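Local structure of SusD homolog (Bacteroides thetaiotaomicron VPI-5482, 3IV0) at residues L27-S32 with Y96-D101; T56-G61 with L299-G304; S261-F266 with R366-L371. The protein probably binds a glycan at the outer membrane, as many SusD-family proteins do, although its own ligand has not been established. One frame throughout, in Å; residues are numbered along the deposited sequence. Where two conformers were deposited one is given.

Contact 1 (L27-S32 with Y96-D101); sequences LSIYNS and YTAIQD
The flat group of this interface is the carboxylate of Asp101, which meets the serines of helix 19-39 through two waters that both donate to its OD2. The first lies 2.6 Å from Asp101 OD2 and is gripped at three points, since it also donates to Ser28 O and accepts from Ser32 OG. The second donates to Asp101 OD2 and to Ser28 OG, a hydroxyl whose main partner is Phe25 O three residues back. Beside the waters, aliphatic groups do the touching. Ile29 CG1 lies 3.7 Å from Asp101 CB, the side chains lying alongside and running opposite ways. The CG2 branch of Ile29, anti to its own backbone N, leans on Ala98 O at 3.8 Å. Ser32 CB and Ala98 CB stand 3.9 Å apart, and small residues here are consistent with segment axes 8.3 Å apart. The segments run nearly antiparallel, at 161°. Such antiparallel packing is consistent with the TPR-like helical architecture of the family. Helix 117-142 packs against both helices, taking Tyr30 on Met130 and Ile99 on Ser134 and Tyr135.

Contact 2 (T56-G61 with L299-G304); sequences TAYSTG and LFCYSG
Thr56 and Cys301 form an antiparallel hydrogen-bonded pair, in which Thr56 N donates to Cys301 O and Cys301 N to Thr56 O, both at 3.0 Å, and Ala57 and Phe300 form the non-hydrogen-bonded pair next to it, a two-stranded sheet in miniature.

The side chains divide between two faces. On one, Ala57 and Phe300 project together. On the other, Thr56 and Cys301 do so, and the ring of Tyr58 comes in beside the cysteine. Cys301 SG sits between its backbone N and carbonyl carbon (chi1 65°), which brings it 4.4 Å from the centroid of the Tyr58 ring. The sulfur-aromatic approach is oblique, 42° off the ring normal. Leu299 O, by contrast, lies at the edge of the Tyr58 ring, near its plane. Tyr58 OH meets Cys301 CB at 3.3 Å, while its polar need is answered by Lys339 N, which holds the far end of the ring in place.

At the non-hydrogen-bonded pair the strands draw together until Ala57 CA and Phe300 CA are 4.2 Å apart, and Ala57 CA lies 3.3 Å from Leu299 O in a CA-H...O contact. That same oxygen is reached by Tyr58 N at 3.1 Å, from 39° out of the carbonyl plane, and by a water that also accepts from Ser59 N, so Leu299 O ties down the chain as it leaves the strand.

Around the sheet, Ala57 and Phe300 rest on Val65 of helix 63-69, and Phe300 also touches Asn287 of helix 284-287. Thr56 faces the loop at Val333, and just past the second strand Ser303 caps the start of helix 304-310 by bonding to Tyr306 N.

Contact 3 (S261-F266 with R366-L371); sequences SDEGLF and RYAGAL
A strand that turns straight into a helix is the element at work here: strand 362-366 ends at Arg366, the N-cap position of helix 367-381, and pairs with the antiparallel strand 264-268. Segment 261-266 enters its strand through a type I turn from Ser261 to Gly264, braced by an ST turn in which Ser261 OG accepts from Glu263 N. A classic beta bulge follows, with Leu265 and Phe266 both opposite Phe365.

Gly264 and Arg366 are the last pair of this short sheet, their CA atoms 4.4 Å apart. One residue further, Tyr367 N, in the first turn of the helix, donates to Glu263 O at 2.8 Å. The side chain of Glu263 then runs out extended, CG anti to the backbone N (chi1 -171°), and passes Tyr367 CB with its CG at 3.9 Å. Its carboxylate ends at Arg366, where NH1 bonds to Glu263 OE2 at 2.8 Å in a salt bridge. The oxygen lies in the guanidinium plane, yet NH1 stands 40° above the carboxylate plane, the two groups being turned 50° from each other. Glu263 OE2 also meets Ala368 CB at 3.5 Å. On the other flank Leu265 packs its CD1 on Ala370 CB at 3.7 Å, an apolar contact one helical turn beyond Arg366.

Buried charge is thus shared out rather than paired singly. Arg366 also bridges to Glu422 and Glu426, and Glu263 OE1 to Arg398, whose guanidinium lies close to that of Arg366. Interleaved carboxylates probably offset the like charges of the two arginines and favour an ionised Glu263, while fixing the turn against the start of the helix.

In the fold
The three contacts illustrate how a largely helical protein uses different joints in different places: helix against helix in contact 1, a small sheet in contact 2, and a strand-to-helix corner in contact 3. Contacts 1 and 3 meet directly, Tyr30 CE1 packing on Phe266 CZ at 3.9 Å, although their centres lie 24 Å apart. Contact 2 stands away from both, its nearest atoms about 13 Å from contact 3 and about 22 Å from contact 1. Along the chain its segments alternate with those of the other two. A bound 1,2-ethanediol, probably from the crystallisation liquor, lies about 4 Å from the Leu299 side chain; it does not identify a glycan site.

Contact 1 (L27-S32 with Y96-D101)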
loop_
_atom_site.group_PDB
_atom_site.type_symbol
_atom_site.label_atom_id
_atom_site.label_comp_id
_atom_site.label_asym_id
_atom_site.label_seq_id
_atom_site.Cartn_x
_atom_site.Cartn_y
_atom_site.Cartn_z
ATOM N N LEU A 27 17.699 -8.838 -4.900
ATOM C CA LEU A 27 17.246 -8.600 -3.573
ATOM C C LEU A 27 17.584 -7.181 -3.087
ATOM O O LEU A 27 16.891 -6.667 -2.232
ATOM C CB LEU A 27 17.770 -9.673 -2.609
ATOM C CG LEU A 27 17.052 -11.012 -2.716
ATOM C CD1 LEU A 27 17.861 -12.043 -1.931
ATOM C CD2 LEU A 27 15.648 -10.950 -2.166
ATOM N N SER A 28 18.619 -6.544 -3.637
ATOM C CA SER A 28 18.945 -5.180 -3.281
ATOM C C SER A 28 17.853 -4.219 -3.799
ATOM O O SER A 28 17.709 -3.136 -3.261
ATOM C CB SER A 28 20.331 -4.782 -3.823
ATOM O OG SER A 28 20.318 -4.465 -5.201
ATOM N N ILE A 29 17.119 -4.623 -4.844
ATOM C CA ILE A 29 15.993 -3.812 -5.362
ATOM C C ILE A 29 14.879 -3.860 -4.332
ATOM O O ILE A 29 14.349 -2.812 -3.950
ATOM C CB ILE A 29 15.543 -4.298 -6.750
ATOM C CG1 ILE A 29 16.662 -4.148 -7.804
ATOM C CG2 ILE A 29 14.235 -3.550 -7.176
ATOM C CD1 ILE A 29 16.417 -4.920 -9.110
ATOM N N TYR A 30 14.513 -5.038 -3.873
ATOM C CA TYR A 30 13.549 -5.191 -2.792
ATOM C C TYR A 30 13.981 -4.425 -1.550
ATOM O O TYR A 30 13.191 -3.751 -0.901
ATOM C CB TYR A 30 13.354 -6.640 -2.446
ATOM C CG TYR A 30 12.557 -7.462 -3.414
ATOM C CD1 TYR A 30 11.195 -7.553 -3.311
ATOM C CD2 TYR A 30 13.172 -8.193 -4.428
ATOM C CE1 TYR A 30 10.431 -8.322 -4.150
ATOM C CE2 TYR A 30 12.432 -8.974 -5.281
ATOM C CZ TYR A 30 11.058 -9.040 -5.164
ATOM O OH TYR A 30 10.325 -9.837 -5.992
ATOM N N ASN A 31 15.278 -4.474 -1.226
ATOM C CA ASN A 31 15.779 -3.717 -0.080
ATOM C C ASN A 31 15.567 -2.223 -0.210
ATOM O O ASN A 31 15.175 -1.570 0.748
ATOM C CB ASN A 31 17.263 -4.075 0.155
ATOM C CG ASN A 31 17.808 -3.484 1.416
ATOM O OD1 ASN A 31 17.346 -3.829 2.494
ATOM N ND2 ASN A 31 18.762 -2.558 1.298
ATOM N N SER A 32 15.853 -1.683 -1.381
ATOM C CA SER A 32 15.636 -0.269 -1.599
ATOM C C SER A 32 14.162 0.100 -1.492
ATOM O O SER A 32 13.849 1.132 -0.894
ATOM C CB SER A 32 16.205 0.223 -2.935
ATOM O OG SER A 32 17.633 0.172 -2.911
ATOM N N TYR A 96 13.878 5.817 -6.662
ATOM C CA TYR A 96 14.644 5.784 -7.913
ATOM C C TYR A 96 15.908 4.907 -7.834
ATOM O O TYR A 96 16.335 4.381 -8.864
ATOM C CB TYR A 96 14.986 7.197 -8.415
ATOM C CG TYR A 96 13.839 7.813 -9.178
ATOM C CD1 TYR A 96 13.507 7.377 -10.445
ATOM C CD2 TYR A 96 13.053 8.778 -8.603
ATOM C CE1 TYR A 96 12.442 7.891 -11.099
ATOM C CE2 TYR A 96 11.995 9.312 -9.261
ATOM C CZ TYR A 96 11.697 8.878 -10.508
ATOM O OH TYR A 96 10.597 9.431 -11.131
ATOM N N THR A 97 16.451 4.686 -6.653
ATOM C CA THR A 97 17.524 3.690 -6.517
ATOM C C THR A 97 16.990 2.314 -6.923
ATOM O O THR A 97 17.652 1.593 -7.668
ATOM C CB THR A 97 18.090 3.658 -5.092
ATOM O OG1 THR A 97 18.605 4.942 -4.742
ATOM C CG2 THR A 97 19.219 2.596 -4.933
ATOM N N ALA A 98 15.811 1.923 -6.429
ATOM C CA ALA A 98 15.167 0.696 -6.837
ATOM C C ALA A 98 14.934 0.640 -8.337
ATOM O O ALA A 98 15.215 -0.364 -8.992
ATOM C CB ALA A 98 13.837 0.498 -6.052
ATOM N N ILE A 99 14.371 1.712 -8.866
ATOM C CA ILE A 99 14.061 1.785 -10.302
ATOM C C ILE A 99 15.320 1.646 -11.151
ATOM O O ILE A 99 15.352 0.887 -12.117
ATOM C CB ILE A 99 13.274 3.080 -10.645
ATOM C CG1 ILE A 99 11.842 2.996 -10.093
ATOM C CG2 ILE A 99 13.271 3.363 -12.137
ATOM C CD1 ILE A 99 11.217 4.375 -9.898
ATOM N N GLN A 100 16.359 2.381 -10.788
ATOM C CA GLN A 100 17.592 2.339 -11.566
ATOM C C GLN A 100 18.268 0.969 -11.461
ATOM O O GLN A 100 18.831 0.485 -12.445
ATOM C CB GLN A 100 18.548 3.464 -11.147
ATOM C CG GLN A 100 19.985 3.317 -11.664
ATOM C CD GLN A 100 20.127 3.470 -13.180
ATOM O OE1 GLN A 100 20.088 2.488 -13.939
ATOM N NE2 GLN A 100 20.326 4.705 -13.622
ATOM N N ASP A 101 18.242 0.326 -10.297
ATOM C CA ASP A 101 18.777 -1.026 -10.184
ATOM C C ASP A 101 17.961 -2.032 -10.980
ATOM O O ASP A 101 18.518 -2.959 -11.604
ATOM C CB ASP A 101 18.996 -1.410 -8.737
ATOM C CG ASP A 101 20.171 -0.645 -8.122
ATOM O OD1 ASP A 101 21.002 -0.071 -8.881
ATOM O OD2 ASP A 101 20.270 -0.595 -6.892
HETATM O O HOH W 1 18.280 -0.976 -5.207
HETATM O O HOH W 2 22.282 -2.413 -5.612
#

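Contact 2 (T56-G61 with L299-G304)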
loop_
_atom_site.group_PDB
_atom_site.type_symbol
_atom_site.label_atom_id
_atom_site.label_comp_id
_atom_site.label_asym_id
_atom_site.label_seq_id
_atom_site.Cartn_x
_atom_site.Cartn_y
_atom_site.Cartn_z
ATOM N N THR A 56 -6.012 12.141 16.067
ATOM C CA THR A 56 -5.514 13.162 16.960
ATOM C C THR A 56 -4.355 12.622 17.779
ATOM O O THR A 56 -4.440 11.516 18.277
ATOM C CB THR A 56 -6.623 13.621 17.940
ATOM O OG1 THR A 56 -7.763 14.056 17.198
ATOM C CG2 THR A 56 -6.125 14.727 18.829
ATOM N N ALA A 57 -3.278 13.399 17.897
ATOM C CA ALA A 57 -2.125 13.041 18.727
ATOM C C ALA A 57 -2.444 13.170 20.194
ATOM O O ALA A 57 -3.129 14.100 20.586
ATOM C CB ALA A 57 -0.929 13.912 18.380
ATOM N N TYR A 58 -1.928 12.256 20.993
ATOM C CA TYR A 58 -2.038 12.401 22.442
ATOM C C TYR A 58 -1.091 13.487 22.965
ATOM O O TYR A 58 -1.364 14.058 24.008
ATOM C CB TYR A 58 -1.785 11.071 23.119
ATOM C CG TYR A 58 -2.947 10.120 22.999
ATOM C CD1 TYR A 58 -3.998 10.166 23.914
ATOM C CD2 TYR A 58 -2.988 9.149 21.998
ATOM C CE1 TYR A 58 -5.070 9.316 23.810
ATOM C CE2 TYR A 58 -4.056 8.280 21.892
ATOM C CZ TYR A 58 -5.090 8.348 22.812
ATOM O OH TYR A 58 -6.148 7.461 22.694
ATOM N N SER A 59 -0.028 13.795 22.230
ATOM C CA SER A 59 0.913 14.848 22.601
ATOM C C SER A 59 1.005 15.868 21.454
ATOM O O SER A 59 1.571 15.553 20.413
ATOM C CB SER A 59 2.287 14.226 22.898
ATOM O OG SER A 59 2.290 13.484 24.125
ATOM N N THR A 60 0.451 17.075 21.631
ATOM C CA THR A 60 0.388 18.060 20.552
ATOM C C THR A 60 1.769 18.418 19.993
ATOM O O THR A 60 1.878 18.909 18.875
ATOM C CB THR A 60 -0.332 19.363 21.012
ATOM O OG1 THR A 60 0.441 20.020 22.018
ATOM C CG2 THR A 60 -1.700 19.054 21.557
ATOM N N GLY A 61 2.821 18.178 20.767
ATOM C CA GLY A 61 4.194 18.323 20.270
ATOM C C GLY A 61 4.568 17.451 19.066
ATOM O O GLY A 61 5.532 17.770 18.344
ATOM N N LEU A 299 0.771 7.051 20.023
ATOM C CA LEU A 299 1.009 8.298 19.318
ATOM C C LEU A 299 -0.284 9.043 18.980
ATOM O O LEU A 299 -0.373 10.262 19.122
ATOM C CB LEU A 299 1.790 8.004 18.018
ATOM C CG LEU A 299 2.126 9.217 17.170
ATOM C CD1 LEU A 299 3.234 9.998 17.825
ATOM C CD2 LEU A 299 2.581 8.782 15.757
ATOM N N PHE A 300 -1.288 8.318 18.488
ATOM C CA PHE A 300 -2.548 8.929 18.088
ATOM C C PHE A 300 -3.704 7.960 18.196
ATOM O O PHE A 300 -3.524 6.766 18.354
ATOM C CB PHE A 300 -2.489 9.536 16.663
ATOM C CG PHE A 300 -2.278 8.530 15.542
ATOM C CD1 PHE A 300 -3.344 7.785 15.019
ATOM C CD2 PHE A 300 -1.041 8.365 14.979
ATOM C CE1 PHE A 300 -3.161 6.893 13.975
ATOM C CE2 PHE A 300 -0.845 7.456 13.944
ATOM C CZ PHE A 300 -1.897 6.736 13.436
ATOM N N CYS A 301 -4.898 8.520 18.102
ATOM C CA CYS A 301 -6.106 7.729 18.049
ATOM C C CYS A 301 -7.084 8.272 17.019
ATOM O O CYS A 301 -7.044 9.431 16.645
ATOM C CB CYS A 301 -6.787 7.658 19.429
ATOM S SG CYS A 301 -7.407 9.216 20.090
ATOM N N TYR A 302 -7.990 7.392 16.613
ATOM C CA TYR A 302 -9.064 7.714 15.688
ATOM C C TYR A 302 -10.272 8.257 16.430
ATOM O O TYR A 302 -10.595 7.782 17.523
ATOM C CB TYR A 302 -9.507 6.443 14.953
ATOM C CG TYR A 302 -8.554 6.054 13.827
ATOM C CD1 TYR A 302 -7.400 5.364 14.108
ATOM C CD2 TYR A 302 -8.790 6.461 12.534
ATOM C CE1 TYR A 302 -6.519 5.018 13.096
ATOM C CE2 TYR A 302 -7.892 6.117 11.499
ATOM C CZ TYR A 302 -6.780 5.398 11.816
ATOM O OH TYR A 302 -5.879 5.049 10.835
ATOM N N SER A 303 -10.936 9.211 15.825
ATOM C CA SER A 303 -12.227 9.703 16.316
ATOM C C SER A 303 -13.187 8.569 16.634
ATOM O O SER A 303 -13.430 7.691 15.826
ATOM C CB SER A 303 -12.830 10.606 15.239
ATOM O OG SER A 303 -14.212 10.789 15.380
ATOM N N GLY A 304 -13.821 8.645 17.799
ATOM C CA GLY A 304 -14.864 7.698 18.144
ATOM C C GLY A 304 -16.083 7.832 17.272
ATOM O O GLY A 304 -16.704 6.830 16.963
HETATM O O HOH W 3 1.267 11.842 20.484
#

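Contact 3 (S261-F266 with R366-L371)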
loop_
_atom_site.group_PDB
_atom_site.type_symbol
_atom_site.label_atom_id
_atom_site.label_comp_id
_atom_site.label_asym_id
_atom_site.label_seq_id
_atom_site.Cartn_x
_atom_site.Cartn_y
_atom_site.Cartn_z
ATOM N N SER A 261 1.337 -15.565 4.914
ATOM C CA SER A 261 0.107 -16.337 4.934
ATOM C C SER A 261 -0.445 -16.567 3.540
ATOM O O SER A 261 -0.043 -15.920 2.573
ATOM C CB SER A 261 -0.993 -15.648 5.763
ATOM O OG SER A 261 -1.651 -14.644 4.982
ATOM N N ASP A 262 -1.444 -17.437 3.448
ATOM C CA ASP A 262 -2.078 -17.718 2.160
ATOM C C ASP A 262 -2.995 -16.583 1.677
ATOM O O ASP A 262 -3.574 -16.683 0.610
ATOM C CB ASP A 262 -2.945 -18.982 2.229
ATOM C CG ASP A 262 -2.129 -20.278 2.240
ATOM O OD1 ASP A 262 -0.892 -20.230 2.226
ATOM O OD2 ASP A 262 -2.767 -21.349 2.220
ATOM N N GLU A 263 -3.150 -15.521 2.470
ATOM C CA GLU A 263 -3.954 -14.389 2.083
ATOM C C GLU A 263 -3.077 -13.285 1.486
ATOM O O GLU A 263 -3.583 -12.398 0.784
ATOM C CB GLU A 263 -4.747 -13.874 3.293
ATOM C CG GLU A 263 -5.751 -12.844 2.924
ATOM C CD GLU A 263 -6.796 -12.537 3.954
ATOM O OE1 GLU A 263 -7.123 -13.418 4.767
ATOM O OE2 GLU A 263 -7.368 -11.413 3.853
ATOM N N GLY A 264 -1.783 -13.317 1.735
ATOM C CA GLY A 264 -0.930 -12.237 1.263
ATOM C C GLY A 264 -0.789 -12.271 -0.252
ATOM O O GLY A 264 -0.688 -13.342 -0.852
ATOM N N LEU A 265 -0.781 -11.113 -0.896
ATOM C CA LEU A 265 -0.462 -11.029 -2.319
ATOM C C LEU A 265 0.895 -10.342 -2.500
ATOM O O LEU A 265 1.651 -10.769 -3.387
ATOM C CB LEU A 265 -1.561 -10.328 -3.136
ATOM C CG LEU A 265 -2.888 -11.084 -3.183
ATOM C CD1 LEU A 265 -3.929 -10.259 -3.933
ATOM C CD2 LEU A 265 -2.762 -12.463 -3.768
ATOM N N PHE A 266 1.218 -9.268 -1.791
ATOM C CA PHE A 266 2.587 -8.728 -1.820
ATOM C C PHE A 266 2.848 -8.135 -0.471
ATOM O O PHE A 266 2.002 -7.399 0.076
ATOM C CB PHE A 266 2.852 -7.723 -2.952
ATOM C CG PHE A 266 4.294 -7.341 -3.028
ATOM C CD1 PHE A 266 5.225 -8.321 -3.365
ATOM C CD2 PHE A 266 4.746 -6.121 -2.612
ATOM C CE1 PHE A 266 6.571 -8.036 -3.343
ATOM C CE2 PHE A 266 6.103 -5.839 -2.574
ATOM C CZ PHE A 266 7.013 -6.815 -2.935
ATOM N N ARG A 366 -3.320 -7.669 -0.202
ATOM C CA ARG A 366 -3.750 -9.002 0.206
ATOM C C ARG A 366 -5.089 -9.385 -0.408
ATOM O O ARG A 366 -5.775 -8.557 -1.040
ATOM C CB ARG A 366 -3.761 -9.190 1.705
ATOM C CG ARG A 366 -4.732 -8.333 2.427
ATOM C CD ARG A 366 -4.706 -8.675 3.933
ATOM N NE ARG A 366 -5.416 -7.665 4.713
ATOM C CZ ARG A 366 -6.641 -7.819 5.220
ATOM N NH1 ARG A 366 -7.350 -8.906 5.032
ATOM N NH2 ARG A 366 -7.157 -6.844 5.935
ATOM N N TYR A 367 -5.450 -10.651 -0.288
ATOM C CA TYR A 367 -6.536 -11.216 -1.074
ATOM C C TYR A 367 -7.877 -10.561 -0.767
ATOM O O TYR A 367 -8.649 -10.323 -1.687
ATOM C CB TYR A 367 -6.536 -12.718 -0.876
ATOM C CG TYR A 367 -7.462 -13.522 -1.752
ATOM C CD1 TYR A 367 -7.509 -13.374 -3.137
ATOM C CD2 TYR A 367 -8.236 -14.520 -1.192
ATOM C CE1 TYR A 367 -8.367 -14.163 -3.907
ATOM C CE2 TYR A 367 -9.045 -15.345 -1.961
ATOM C CZ TYR A 367 -9.129 -15.128 -3.291
ATOM O OH TYR A 367 -9.943 -15.941 -4.050
ATOM N N ALA A 368 -8.168 -10.199 0.480
ATOM C CA ALA A 368 -9.442 -9.544 0.766
ATOM C C ALA A 368 -9.523 -8.223 0.032
ATOM O O ALA A 368 -10.588 -7.846 -0.476
ATOM C CB ALA A 368 -9.635 -9.293 2.289
ATOM N N GLY A 369 -8.420 -7.475 0.025
ATOM C CA GLY A 369 -8.372 -6.210 -0.717
ATOM C C GLY A 369 -8.660 -6.393 -2.186
ATOM O O GLY A 369 -9.450 -5.633 -2.770
ATOM N N ALA A 370 -8.010 -7.362 -2.811
ATOM C CA ALA A 370 -8.169 -7.610 -4.227
ATOM C C ALA A 370 -9.583 -8.043 -4.580
ATOM O O ALA A 370 -10.125 -7.571 -5.565
ATOM C CB ALA A 370 -7.156 -8.638 -4.692
ATOM N N LEU A 371 -10.205 -8.827 -3.714
ATOM C CA LEU A 371 -11.597 -9.205 -3.954
ATOM C C LEU A 371 -12.479 -7.974 -3.934
ATOM O O LEU A 371 -13.444 -7.891 -4.677
ATOM C CB LEU A 371 -12.067 -10.229 -2.892
ATOM C CG LEU A 371 -11.404 -11.577 -2.952
ATOM C CD1 LEU A 371 -11.894 -12.434 -1.774
ATOM C CD2 LEU A 371 -11.670 -12.274 -4.310
#